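Local coordinates for 3-keto-5-aminohexanoate cleavage enzyme (Ralstonia eutropha, PDB 3C6C), which probably catalyses the cleavage of 3-keto-5-aminohexanoate, as a metal-dependent TIM-barrel member of the beta-keto acid cleavage enzyme family, at residues V24-A29 with E287-V292; C28-N33 with D52-A57; S42-P47 with V266-N271; A62-I67 with P141-L146; E86-V91 with I98-T103. All blocks are in the same frame, centred on the assembly; numbering follows the deposited sequence.

In the fold
All five contacts belong to one TIM barrel whose curled parallel sheet includes strands 23-29, 64-70, 99-103 and 143-147. Contacts 1 and 2 share strand 23-29, covered by helix 282-295 near the chain's end and by helix 47-60 close in sequence, their centres about 12 Å apart. Contact 5 lays helix 81-92 on strand 99-103, and contact 4 reaches across that strand inside the barrel, its centre about 8 Å from that of contact 5. Contact 3 joins two loops beside the strands; its centre and that of contact 2 are about 6 Å apart. Contacts 3 and 4 supply Glu269 and His66 to the same nickel ion. Contact 1, linking first strand to a late helix, spans the others in sequence, consistent with a closed ring.

Contact 1 (V24-A29 with E287-V292); sequences VILTCA and ERARTV
Leu26 and Ala289 make the central touch between the strand and the helix: CD1 of the leucine lies 3.8 Å from CB of the alanine. Leu26 turns its CB toward the helix, and with CG anti to the backbone N (chi1 -174°) the branched end is carried straight out from the strand. The same methyl comes near the main chain, with Leu26 CD1 4.4 Å from Arg290 N. A long apolar side chain suits the strand here because it bridges backbones whose nearest CA atoms, those of Leu26 and Arg290, are 8.3 Å apart. Alanine suits the helix side, where its single methyl meets that end without holding the helix further off; Val286 also touches Leu26 from the same helix.

Arg290 takes part through its backbone N, and the end of its side chain leads away. There NE forms a salt bridge with Glu294, and NH1 donates to Ala60 O, in the last turn of helix 47-60, so the charge is kept outside the apolar layer. Helix 282-295 follows strand 264-266, which pairs in parallel with 23-29: this is the closure of a TIM barrel, the helix after the last barrel strand packing over the first.

Contact 2 (C28-N33 with D52-A57); sequences CAVTGN and DACVEA
Ala53 O accepts the backbone N of Ala57 at 2.9 Å, an ordinary helix bond, and a methyl from the opposite segment covers the carbonyl: Val30 CG1 lies over its face, 3.9 Å from Ala53 O. The bond sits in the first beta-alpha-beta unit of the TIM barrel, where helix 47-60 is laid over strand 23-29 before the chain enters strand 64-70.

Two alanines one turn apart, Ala53 and Ala57, direct their CB atoms toward the end of strand 23-29 and the loop that follows, and their small size lets the backbones come close: the CA atoms of Val30 and Ala53 are 6.2 Å apart. Opposite Ala57 stands Cys28, whose CB is 3.7 Å from Ala57 CB. Its sulfur, anti to the backbone N (chi1 -169°), swings alongside the same methyl. A cysteine is compact enough for this layer, which Asn282 and Val286 of helix 282-295 also reach.

Val30 carries the largest share. Its CB faces Ala53 CB, and its two branches part, CG1 over the carbonyl and CG2 toward Cys54. The strand has ended here, but Val30 O remains bonded to Asn282 ND2, which ties down the polar backbone beside the apolar methyls. Cys54 is shared with the next strand, touching Ala65 and Ile67; toward Val30 its SG stands 4.0 Å from CG2.

Contact 3 (S42-P47 with V266-N271); sequences SMPITP and VGLEDN. With NI (nickel (II) ion), chain B; EDO (1,2-ethanediol), chain F.
The flat group here, the carboxylate of Glu269, turns from Pro44 and Met43 toward the nickel ion. It binds through one oxygen: Glu269 OE2 is 2.2 Å from nickel, whereas Glu269 OE1 stays at 3.4 Å. Its CG lies anti to the backbone N (chi1 172°) and the chain runs extended beyond, which gives glutamate the length to reach the metal from the loop. Across the contact the ring of Pro44 meets Leu268 at its CD corner, which lies 3.8 Å from Leu268 CD1, the two side chains crossing at about a right angle.

Leu268 carries most of the contact. Besides Pro44 it meets Met43, present as selenomethionine, which slides past it in the opposite direction. A bend at chi2 (67°) brings the end of that chain back, so that Met43 CE lies 4.1 Å from Leu268 CB and also comes near the leucine carbonyl. The long, unbranched, flexible chain (a thioether in methionine, selenium here) can fold back onto Leu268, and the rigid ring of Pro44 presents an apolar corner in the loop.

The loop that bears Glu269 is itself fixed: Asp270 N donates to Gly267 O at 3.0 Å, and Leu268 N is held by Asn282 OD1. His66, His68 and three waters complete the metal's shell. Leu268 packs on loop 42-47 while the adjacent Glu269 points its carboxylate to the metal, so one short loop has an apolar side and a metal-binding side. The waters mark positions a substrate might take on a metal that may be zinc in the natural enzyme.

Contact 4 (A62-I67 with P141-L146); sequences ASVAHI and PEIASL. With NI (nickel (II) ion), chain B.
His66 and Ser145 supply the polar half of the contact, Val64 and Ile143 the apolar half. The serine oxygen approaches the imidazole obliquely, Ser145 OG lying 3.0 Å from His66 CE1. The nearby His66 ND1 is 3.2 Å from the same oxygen, but the angle is too poor for a hydrogen bond. Ser145 has two deposited conformers, so the fine detail of this approach is doubtful. In the one described, OG bonds to Asn101 OD1, and His66 ND1 has a weak bond to that same asparagine oxygen. Asn101, on the strand between, probably acts as a second-shell residue and may help to set the ring's rotation.

Metal coordination uses the other nitrogen: His66 NE2 is 2.3 Å from nickel. With CG anti to the backbone N (chi1 177°), the ring is carried off the strand toward the centre of the barrel, and a metal-bound water (water 2) lies at the ring edge, in its plane. Histidine suits this place because its two nitrogens can face a metal and a polar partner at once. Glu269 and His68 complete the protein ligands, and the ring of His68 meets that of His66 at about 75°.

The apolar touch is looser. Val64 CG1 and Ile143 CD1 are 4.5 Å apart, a valine branch methyl and the end of the isoleucine chain, inside the barrel near the start of the strands. Strand 99-103 runs between 64-70 and 143-147 and pairs in parallel with both, so the contact spans that strand on the inside, while helix 47-60 covers Ala65 and Ile67 on the outer side.

Contact 5 (E86-V91 with I98-T103); sequences EVVDRV and IVLNLT
Val88 and Leu100 meet by their branches: Leu100 CD1 settles between the two methyls of Val88, 3.8 Å from CG1 and equally far from CG2 of that valine in the conformer described, one of two deposited. Leu100 reaches there because its CG lies anti to the carbonyl carbon (chi1 -55°), with the chain extended at chi2. The second methyl of this leucine passes on to the next turn of the helix, where Leu100 CD2 is 4.1 Å from Val91 CG1, the two side chains sliding past each other.

Val91 CG1, anti to the backbone N (chi1 173°), also meets Ile98 CG2 at 3.8 Å. At the far end Val88 CG2 comes within 4.1 Å of Leu102 CD2; Leu102 takes nearly the same rotamer as Leu100, and Cys139 of helix 134-139 touches both it and Val88. Beta-branched valines give the helix a short, stiff surface, and leucines give the strand the reach to cover it.

Segments 86-91 and 99-103 run antiparallel (172°), their axes 10.8 Å apart at closest approach. Away from this seam, Arg90 grips Glu86 side-on in a salt bridge: NE and NH2 both bond to Glu86 OE2, at 2.8 and 2.9 Å, with the acceptor in the guanidinium plane. The side chains thus give the helix two faces. Burial of hydrocarbon holds one to the barrel, while the Glu86-Arg90 salt bridge lies away from the strand, beside helix 47-60, where each charge probably offsets the other.

Contact 1 (V24-A29 with E287-V292)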
# COMPACT_ATOMS: atom_id res chain seq x y z
N VAL A 24 -17.32 16.14 8.09
CA VAL A 24 -16.40 15.38 8.92
C VAL A 24 -16.79 15.51 10.39
O VAL A 24 -16.96 16.62 10.90
CB VAL A 24 -14.95 15.91 8.74
CG1 VAL A 24 -13.95 15.18 9.68
CG2 VAL A 24 -14.55 15.86 7.27
N ILE A 25 -16.98 14.38 11.05
CA ILE A 25 -17.30 14.38 12.49
C ILE A 25 -16.01 14.66 13.24
O ILE A 25 -14.99 14.00 13.03
CB ILE A 25 -17.93 13.06 13.00
CG1 ILE A 25 -19.21 12.77 12.21
CG2 ILE A 25 -18.18 13.13 14.51
CD1 ILE A 25 -19.86 11.39 12.47
N LEU A 26 -16.07 15.67 14.10
CA LEU A 26 -14.93 16.04 14.96
C LEU A 26 -15.32 15.89 16.41
O LEU A 26 -16.30 16.50 16.91
CB LEU A 26 -14.48 17.47 14.68
CG LEU A 26 -13.19 18.06 15.38
CD1 LEU A 26 -12.76 19.36 14.67
CD2 LEU A 26 -13.35 18.32 16.89
N THR A 27 -14.54 15.02 17.05
CA THR A 27 -14.62 14.77 18.49
C THR A 27 -13.49 15.50 19.20
O THR A 27 -12.33 15.49 18.78
CB THR A 27 -14.53 13.28 18.82
OG1 THR A 27 -15.60 12.61 18.18
CG2 THR A 27 -14.60 13.01 20.36
N CYS A 28 -13.86 16.19 20.26
CA CYS A 28 -12.89 16.80 21.18
C CYS A 28 -12.82 16.05 22.48
O CYS A 28 -13.82 15.95 23.21
CB CYS A 28 -13.18 18.25 21.44
SG CYS A 28 -11.85 19.13 22.29
N ALA A 29 -11.65 15.46 22.69
CA ALA A 29 -11.30 14.69 23.89
C ALA A 29 -10.72 15.68 24.88
O ALA A 29 -9.56 16.05 24.79
CB ALA A 29 -10.29 13.57 23.56
N GLU A 287 -10.50 24.68 16.74
CA GLU A 287 -10.50 25.75 15.74
C GLU A 287 -9.49 25.46 14.65
O GLU A 287 -9.75 25.60 13.45
CB GLU A 287 -10.20 27.10 16.39
CG GLU A 287 -10.06 28.23 15.41
CD GLU A 287 -9.70 29.55 16.11
OE1 GLU A 287 -9.16 29.50 17.25
OE2 GLU A 287 -9.96 30.62 15.51
N ARG A 288 -8.34 24.96 15.07
CA ARG A 288 -7.24 24.67 14.14
C ARG A 288 -7.63 23.55 13.18
O ARG A 288 -7.43 23.64 11.97
CB ARG A 288 -5.94 24.32 14.88
CG ARG A 288 -4.80 23.77 14.01
CD ARG A 288 -3.42 24.00 14.66
NE ARG A 288 -3.29 25.43 14.88
CZ ARG A 288 -2.24 26.04 15.42
NH1 ARG A 288 -1.19 25.35 15.85
NH2 ARG A 288 -2.26 27.36 15.55
N ALA A 289 -8.23 22.51 13.74
CA ALA A 289 -8.64 21.32 12.96
C ALA A 289 -9.74 21.70 11.96
O ALA A 289 -9.74 21.32 10.78
CB ALA A 289 -9.11 20.18 13.94
N ARG A 290 -10.65 22.53 12.45
CA ARG A 290 -11.79 23.01 11.64
C ARG A 290 -11.32 23.81 10.44
O ARG A 290 -11.79 23.63 9.30
CB ARG A 290 -12.78 23.79 12.50
CG ARG A 290 -13.90 24.42 11.69
CD ARG A 290 -14.88 25.06 12.60
NE ARG A 290 -15.79 25.92 11.86
CZ ARG A 290 -16.70 26.70 12.43
NH1 ARG A 290 -16.85 26.70 13.74
NH2 ARG A 290 -17.48 27.45 11.67
N THR A 291 -10.34 24.68 10.70
CA THR A 291 -9.74 25.50 9.65
C THR A 291 -9.10 24.64 8.55
O THR A 291 -9.30 24.86 7.36
CB THR A 291 -8.73 26.51 10.24
OG1 THR A 291 -9.45 27.45 11.06
CG2 THR A 291 -7.98 27.25 9.13
N VAL A 292 -8.35 23.64 8.98
CA VAL A 292 -7.72 22.71 8.05
C VAL A 292 -8.78 21.99 7.20
O VAL A 292 -8.71 21.96 5.96
CB VAL A 292 -6.77 21.70 8.75
CG1 VAL A 292 -6.37 20.58 7.74
CG2 VAL A 292 -5.51 22.43 9.32

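Contact 2 (C28-N33 with D52-A57)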
# COMPACT_ATOMS: atom_id res chain seq x y z
N CYS A 28 -13.86 16.19 20.26
CA CYS A 28 -12.89 16.80 21.18
C CYS A 28 -12.82 16.05 22.48
O CYS A 28 -13.82 15.95 23.21
CB CYS A 28 -13.18 18.25 21.44
SG CYS A 28 -11.85 19.13 22.29
N ALA A 29 -11.65 15.46 22.69
CA ALA A 29 -11.30 14.69 23.89
C ALA A 29 -10.72 15.68 24.88
O ALA A 29 -9.56 16.05 24.79
CB ALA A 29 -10.29 13.57 23.56
N VAL A 30 -11.56 16.12 25.81
CA VAL A 30 -11.30 17.37 26.54
C VAL A 30 -10.27 17.29 27.69
O VAL A 30 -9.69 18.32 28.06
CB VAL A 30 -12.60 18.05 27.05
CG1 VAL A 30 -13.44 18.54 25.85
CG2 VAL A 30 -13.38 17.13 27.97
N THR A 31 -10.04 16.10 28.26
CA THR A 31 -9.09 16.06 29.40
C THR A 31 -8.31 14.74 29.56
O THR A 31 -7.14 14.74 29.88
CB THR A 31 -9.80 16.47 30.74
OG1 THR A 31 -8.80 16.72 31.74
CG2 THR A 31 -10.83 15.42 31.24
N GLY A 32 -9.01 13.63 29.42
CA GLY A 32 -8.40 12.34 29.58
C GLY A 32 -8.01 12.04 31.01
O GLY A 32 -8.44 12.70 31.94
N ASN A 33 -7.16 11.03 31.15
CA ASN A 33 -6.70 10.61 32.49
C ASN A 33 -5.17 10.46 32.59
O ASN A 33 -4.66 9.99 33.59
CB ASN A 33 -7.40 9.33 32.95
CG ASN A 33 -8.78 9.62 33.61
OD1 ASN A 33 -9.75 8.91 33.35
ND2 ASN A 33 -8.86 10.68 34.42
N ASP A 52 -17.19 22.85 31.10
CA ASP A 52 -16.88 24.13 30.45
C ASP A 52 -16.08 23.87 29.17
O ASP A 52 -16.29 24.51 28.14
CB ASP A 52 -16.05 25.06 31.37
CG ASP A 52 -16.90 25.76 32.45
OD1 ASP A 52 -18.15 25.65 32.42
OD2 ASP A 52 -16.29 26.40 33.34
N ALA A 53 -15.19 22.88 29.24
CA ALA A 53 -14.30 22.54 28.11
C ALA A 53 -15.11 21.92 26.98
O ALA A 53 -14.84 22.15 25.81
CB ALA A 53 -13.16 21.59 28.57
N CYS A 54 -16.13 21.13 27.33
CA CYS A 54 -17.03 20.54 26.32
C CYS A 54 -17.78 21.63 25.58
O CYS A 54 -17.96 21.57 24.37
CB CYS A 54 -18.04 19.55 26.95
SG CYS A 54 -17.30 18.08 27.69
N VAL A 55 -18.25 22.61 26.34
CA VAL A 55 -19.01 23.72 25.78
C VAL A 55 -18.14 24.58 24.87
O VAL A 55 -18.55 24.99 23.79
CB VAL A 55 -19.72 24.56 26.89
CG1 VAL A 55 -20.35 25.85 26.31
CG2 VAL A 55 -20.81 23.69 27.58
N GLU A 56 -16.94 24.85 25.33
CA GLU A 56 -15.92 25.59 24.57
C GLU A 56 -15.61 24.90 23.23
O GLU A 56 -15.55 25.52 22.16
CB GLU A 56 -14.64 25.70 25.42
CG GLU A 56 -13.42 26.34 24.77
CD GLU A 56 -12.21 26.22 25.68
OE1 GLU A 56 -12.15 26.93 26.71
OE2 GLU A 56 -11.33 25.41 25.41
N ALA A 57 -15.45 23.59 23.31
CA ALA A 57 -15.22 22.78 22.10
C ALA A 57 -16.42 22.87 21.14
O ALA A 57 -16.26 23.08 19.95
CB ALA A 57 -14.91 21.31 22.45

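Contact 3 (S42-P47 with V266-N271)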
# COMPACT_ATOMS: atom_id res chain seq x y z
N SER A 42 -4.75 25.86 32.51
CA SER A 42 -6.20 25.73 32.35
C SER A 42 -6.64 24.30 32.11
O SER A 42 -7.70 24.05 31.55
CB SER A 42 -6.75 26.63 31.22
OG SER A 42 -6.17 26.32 29.97
N MSE A 43 -5.85 23.35 32.58
CA MSE A 43 -6.20 21.93 32.42
C MSE A 43 -7.58 21.67 33.07
O MSE A 43 -7.76 22.06 34.22
CB MSE A 43 -5.16 21.03 33.06
CG MSE A 43 -5.27 19.61 32.61
SE MSE A 43 -4.81 19.40 30.72
CE MSE A 43 -5.47 17.71 30.48
N PRO A 44 -8.54 21.03 32.35
CA PRO A 44 -9.84 20.76 33.00
C PRO A 44 -9.77 19.62 34.02
O PRO A 44 -9.51 18.46 33.66
CB PRO A 44 -10.76 20.37 31.83
CG PRO A 44 -10.06 20.85 30.58
CD PRO A 44 -8.60 20.76 30.89
N ILE A 45 -10.00 19.98 35.28
CA ILE A 45 -9.87 19.01 36.38
C ILE A 45 -11.19 18.67 37.05
O ILE A 45 -11.54 17.51 37.23
CB ILE A 45 -8.89 19.49 37.46
CG1 ILE A 45 -7.47 19.72 36.87
CG2 ILE A 45 -8.83 18.50 38.65
CD1 ILE A 45 -6.89 18.57 36.16
N THR A 46 -11.88 19.72 37.49
CA THR A 46 -13.20 19.57 38.17
C THR A 46 -14.30 19.28 37.16
O THR A 46 -14.13 19.57 35.96
CB THR A 46 -13.61 20.83 38.94
OG1 THR A 46 -13.86 21.91 38.01
CG2 THR A 46 -12.54 21.23 39.98
N PRO A 47 -15.44 18.70 37.60
CA PRO A 47 -16.50 18.49 36.64
C PRO A 47 -16.97 19.78 35.93
O PRO A 47 -17.35 19.76 34.76
CB PRO A 47 -17.60 17.86 37.49
CG PRO A 47 -16.82 17.05 38.50
CD PRO A 47 -15.68 17.95 38.85
N VAL A 266 -9.42 15.69 18.16
CA VAL A 266 -8.41 16.48 18.84
C VAL A 266 -8.74 16.64 20.31
O VAL A 266 -9.71 16.05 20.79
CB VAL A 266 -8.19 17.87 18.14
CG1 VAL A 266 -7.73 17.67 16.66
CG2 VAL A 266 -9.42 18.80 18.21
N GLY A 267 -7.93 17.42 21.01
CA GLY A 267 -8.16 17.68 22.43
C GLY A 267 -6.98 17.50 23.35
O GLY A 267 -6.02 16.83 23.03
N LEU A 268 -7.14 18.06 24.55
CA LEU A 268 -6.09 18.04 25.57
C LEU A 268 -5.81 16.64 26.14
O LEU A 268 -4.77 16.41 26.76
CB LEU A 268 -6.41 19.03 26.71
CG LEU A 268 -6.46 20.50 26.32
CD1 LEU A 268 -6.87 21.32 27.55
CD2 LEU A 268 -5.11 20.94 25.77
N GLU A 269 -6.76 15.71 25.92
CA GLU A 269 -6.55 14.32 26.29
C GLU A 269 -5.33 13.76 25.56
O GLU A 269 -4.58 12.92 26.08
CB GLU A 269 -7.79 13.46 25.98
CG GLU A 269 -7.55 11.97 26.16
CD GLU A 269 -8.84 11.18 26.28
OE1 GLU A 269 -9.92 11.77 26.50
OE2 GLU A 269 -8.77 9.95 26.14
N ASP A 270 -5.11 14.26 24.35
CA ASP A 270 -4.14 13.68 23.40
C ASP A 270 -2.88 14.53 23.16
O ASP A 270 -1.87 14.02 22.71
CB ASP A 270 -4.79 13.44 22.04
CG ASP A 270 -5.98 12.53 22.10
OD1 ASP A 270 -6.01 11.62 22.98
OD2 ASP A 270 -6.90 12.71 21.25
N ASN A 271 -2.99 15.82 23.46
CA ASN A 271 -1.96 16.79 23.18
C ASN A 271 -2.20 18.06 23.95
O ASN A 271 -3.28 18.63 23.86
CB ASN A 271 -1.97 17.13 21.68
CG ASN A 271 -1.12 18.34 21.35
OD1 ASN A 271 0.03 18.45 21.81
ND2 ASN A 271 -1.66 19.23 20.56
NI NI B . -10.36 8.45 26.39
C1 EDO F . -2.86 27.98 27.92
O1 EDO F . -2.06 29.19 27.96
C2 EDO F . -4.32 28.32 27.71
O2 EDO F . -4.97 28.42 28.98
O HOH W 1 -8.52 7.42 27.00
O HOH W 2 -11.22 6.54 26.59
O HOH W 3 -9.83 7.44 24.28

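Contact 4 (A62-I67 with P141-L146)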
# COMPACT_ATOMS: atom_id res chain seq x y z
N ALA A 62 -17.04 21.63 17.44
CA ALA A 62 -16.95 20.18 17.70
C ALA A 62 -18.33 19.51 17.63
O ALA A 62 -19.33 20.06 18.08
CB ALA A 62 -16.25 19.88 19.02
N SER A 63 -18.32 18.31 17.07
CA SER A 63 -19.54 17.51 16.88
C SER A 63 -19.87 16.70 18.15
O SER A 63 -21.03 16.48 18.48
CB SER A 63 -19.38 16.51 15.72
OG SER A 63 -18.65 17.05 14.62
N VAL A 64 -18.80 16.23 18.77
CA VAL A 64 -18.82 15.29 19.88
C VAL A 64 -17.77 15.69 20.92
O VAL A 64 -16.67 16.17 20.56
CB VAL A 64 -18.53 13.81 19.39
CG1 VAL A 64 -18.72 12.79 20.54
CG2 VAL A 64 -19.42 13.41 18.17
N ALA A 65 -18.09 15.47 22.19
CA ALA A 65 -17.15 15.62 23.32
C ALA A 65 -16.89 14.25 23.96
O ALA A 65 -17.84 13.58 24.39
CB ALA A 65 -17.69 16.59 24.39
N HIS A 66 -15.62 13.89 23.99
CA HIS A 66 -15.16 12.68 24.68
C HIS A 66 -14.66 13.06 26.07
O HIS A 66 -13.76 13.88 26.25
CB HIS A 66 -14.10 11.94 23.87
CG HIS A 66 -13.54 10.73 24.55
ND1 HIS A 66 -14.23 9.55 24.69
CD2 HIS A 66 -12.36 10.55 25.21
CE1 HIS A 66 -13.48 8.67 25.34
NE2 HIS A 66 -12.34 9.26 25.66
N ILE A 67 -15.31 12.45 27.06
CA ILE A 67 -15.23 12.84 28.46
C ILE A 67 -14.67 11.75 29.39
O ILE A 67 -15.09 10.58 29.35
CB ILE A 67 -16.66 13.22 28.95
CG1 ILE A 67 -17.17 14.47 28.24
CG2 ILE A 67 -16.73 13.35 30.49
CD1 ILE A 67 -18.71 14.55 28.27
N PRO A 141 -25.21 8.53 27.96
CA PRO A 141 -24.68 9.28 26.82
C PRO A 141 -25.06 8.60 25.52
O PRO A 141 -25.46 7.44 25.51
CB PRO A 141 -23.17 9.16 27.01
CG PRO A 141 -23.00 7.86 27.68
CD PRO A 141 -24.15 7.74 28.63
N GLU A 142 -24.92 9.30 24.41
CA GLU A 142 -25.26 8.70 23.10
C GLU A 142 -24.20 7.68 22.71
O GLU A 142 -24.47 6.68 22.06
CB GLU A 142 -25.44 9.75 21.99
CG GLU A 142 -26.80 10.43 22.13
CD GLU A 142 -26.91 11.70 21.35
OE1 GLU A 142 -26.29 12.72 21.75
OE2 GLU A 142 -27.67 11.69 20.36
N ILE A 143 -22.99 7.96 23.15
CA ILE A 143 -21.81 7.16 22.76
C ILE A 143 -20.97 6.87 23.99
O ILE A 143 -20.95 7.65 24.92
CB ILE A 143 -20.95 7.91 21.70
CG1 ILE A 143 -21.76 8.20 20.43
CG2 ILE A 143 -19.67 7.15 21.38
CD1 ILE A 143 -21.05 9.14 19.47
N ALA A 144 -20.32 5.72 23.99
CA ALA A 144 -19.26 5.43 24.99
C ALA A 144 -18.13 4.65 24.34
O ALA A 144 -18.35 3.87 23.41
CB ALA A 144 -19.81 4.68 26.21
N SER A 145 -16.92 4.91 24.82
CA SER A 145 -15.69 4.30 24.27
C SER A 145 -15.36 2.96 24.90
O SER A 145 -15.34 2.80 26.13
CB SER A 145 -14.51 5.26 24.44
OG SER A 145 -14.78 6.50 23.81
N LEU A 146 -15.09 2.02 24.03
CA LEU A 146 -14.77 0.64 24.37
C LEU A 146 -13.49 0.22 23.65
O LEU A 146 -13.44 0.15 22.42
CB LEU A 146 -15.91 -0.27 23.93
CG LEU A 146 -15.91 -1.71 24.50
CD1 LEU A 146 -15.94 -1.71 26.01
CD2 LEU A 146 -17.08 -2.47 23.95
NI NI B . -10.36 8.45 26.39
O HOH W 1 -8.52 7.42 27.00
O HOH W 2 -11.22 6.54 26.59
O HOH W 3 -9.83 7.44 24.28

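Contact 5 (E86-V91 with I98-T103)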
# COMPACT_ATOMS: atom_id res chain seq x y z
N GLU A 86 -22.27 14.72 37.16
CA GLU A 86 -22.18 16.18 37.30
C GLU A 86 -21.76 16.80 35.97
O GLU A 86 -22.30 17.81 35.53
CB GLU A 86 -21.19 16.60 38.41
CG GLU A 86 -21.16 18.12 38.58
CD GLU A 86 -20.21 18.63 39.62
OE1 GLU A 86 -19.78 17.83 40.48
OE2 GLU A 86 -19.87 19.84 39.55
N VAL A 87 -20.81 16.15 35.30
CA VAL A 87 -20.33 16.70 34.01
C VAL A 87 -21.48 16.72 33.01
O VAL A 87 -21.74 17.74 32.37
CB VAL A 87 -19.12 15.93 33.40
CG1 VAL A 87 -18.88 16.40 31.92
CG2 VAL A 87 -17.84 16.14 34.26
N VAL A 88 -22.19 15.62 32.90
CA VAL A 88 -23.25 15.47 31.89
C VAL A 88 -24.41 16.41 32.20
O VAL A 88 -25.00 17.02 31.30
CB VAL A 88 -23.72 14.00 31.78
CG1 VAL A 88 -25.04 13.89 31.05
CG2 VAL A 88 -22.63 13.15 31.08
N ASP A 89 -24.70 16.55 33.49
CA ASP A 89 -25.76 17.45 33.95
C ASP A 89 -25.42 18.90 33.59
O ASP A 89 -26.27 19.66 33.12
CB ASP A 89 -26.05 17.32 35.44
CG ASP A 89 -26.78 16.01 35.80
OD1 ASP A 89 -27.24 15.30 34.87
OD2 ASP A 89 -26.88 15.71 37.02
N ARG A 90 -24.16 19.26 33.79
CA ARG A 90 -23.67 20.61 33.44
C ARG A 90 -23.72 20.89 31.94
O ARG A 90 -24.16 21.95 31.52
CB ARG A 90 -22.25 20.89 33.98
CG ARG A 90 -22.19 21.01 35.50
CD ARG A 90 -20.80 21.36 35.94
NE ARG A 90 -20.70 21.43 37.38
CZ ARG A 90 -20.94 22.54 38.08
NH1 ARG A 90 -21.29 23.65 37.45
NH2 ARG A 90 -20.82 22.55 39.38
N VAL A 91 -23.27 19.95 31.13
CA VAL A 91 -23.20 20.19 29.67
C VAL A 91 -24.64 20.30 29.15
O VAL A 91 -24.99 21.19 28.39
CB VAL A 91 -22.42 19.10 28.91
CG1 VAL A 91 -22.54 19.34 27.37
CG2 VAL A 91 -20.95 19.05 29.38
N ILE A 98 -24.08 19.22 22.16
CA ILE A 98 -22.96 18.42 21.64
C ILE A 98 -23.24 16.94 21.99
O ILE A 98 -23.82 16.64 23.05
CB ILE A 98 -21.59 18.93 22.21
CG1 ILE A 98 -20.40 18.26 21.49
CG2 ILE A 98 -21.52 18.76 23.76
CD1 ILE A 98 -19.07 19.02 21.63
N VAL A 99 -22.86 16.04 21.09
CA VAL A 99 -23.01 14.59 21.33
C VAL A 99 -22.00 14.24 22.42
O VAL A 99 -20.86 14.69 22.37
CB VAL A 99 -22.78 13.74 20.05
CG1 VAL A 99 -22.91 12.22 20.34
CG2 VAL A 99 -23.74 14.18 18.93
N LEU A 100 -22.46 13.48 23.41
CA LEU A 100 -21.60 13.02 24.51
C LEU A 100 -21.10 11.59 24.30
O LEU A 100 -21.85 10.68 23.99
CB LEU A 100 -22.31 13.11 25.85
CG LEU A 100 -22.88 14.46 26.26
CD1 LEU A 100 -23.58 14.38 27.61
CD2 LEU A 100 -21.79 15.51 26.20
N ASN A 101 -19.79 11.47 24.47
CA ASN A 101 -19.05 10.19 24.38
C ASN A 101 -18.26 10.01 25.69
O ASN A 101 -17.25 10.66 25.95
CB ASN A 101 -18.15 10.19 23.13
CG ASN A 101 -17.21 8.97 23.03
OD1 ASN A 101 -17.11 8.16 23.94
ND2 ASN A 101 -16.49 8.87 21.90
N LEU A 102 -18.79 9.16 26.56
CA LEU A 102 -18.13 8.90 27.83
C LEU A 102 -17.16 7.75 27.71
O LEU A 102 -17.43 6.73 27.10
CB LEU A 102 -19.14 8.58 28.95
CG LEU A 102 -20.17 9.65 29.32
CD1 LEU A 102 -20.97 9.19 30.57
CD2 LEU A 102 -19.58 11.06 29.42
N THR A 103 -15.98 7.95 28.31
CA THR A 103 -15.01 6.87 28.36
C THR A 103 -15.61 5.68 29.13
O THR A 103 -16.27 5.83 30.16
CB THR A 103 -13.67 7.28 29.02
OG1 THR A 103 -12.74 6.19 28.87
CG2 THR A 103 -13.86 7.62 30.52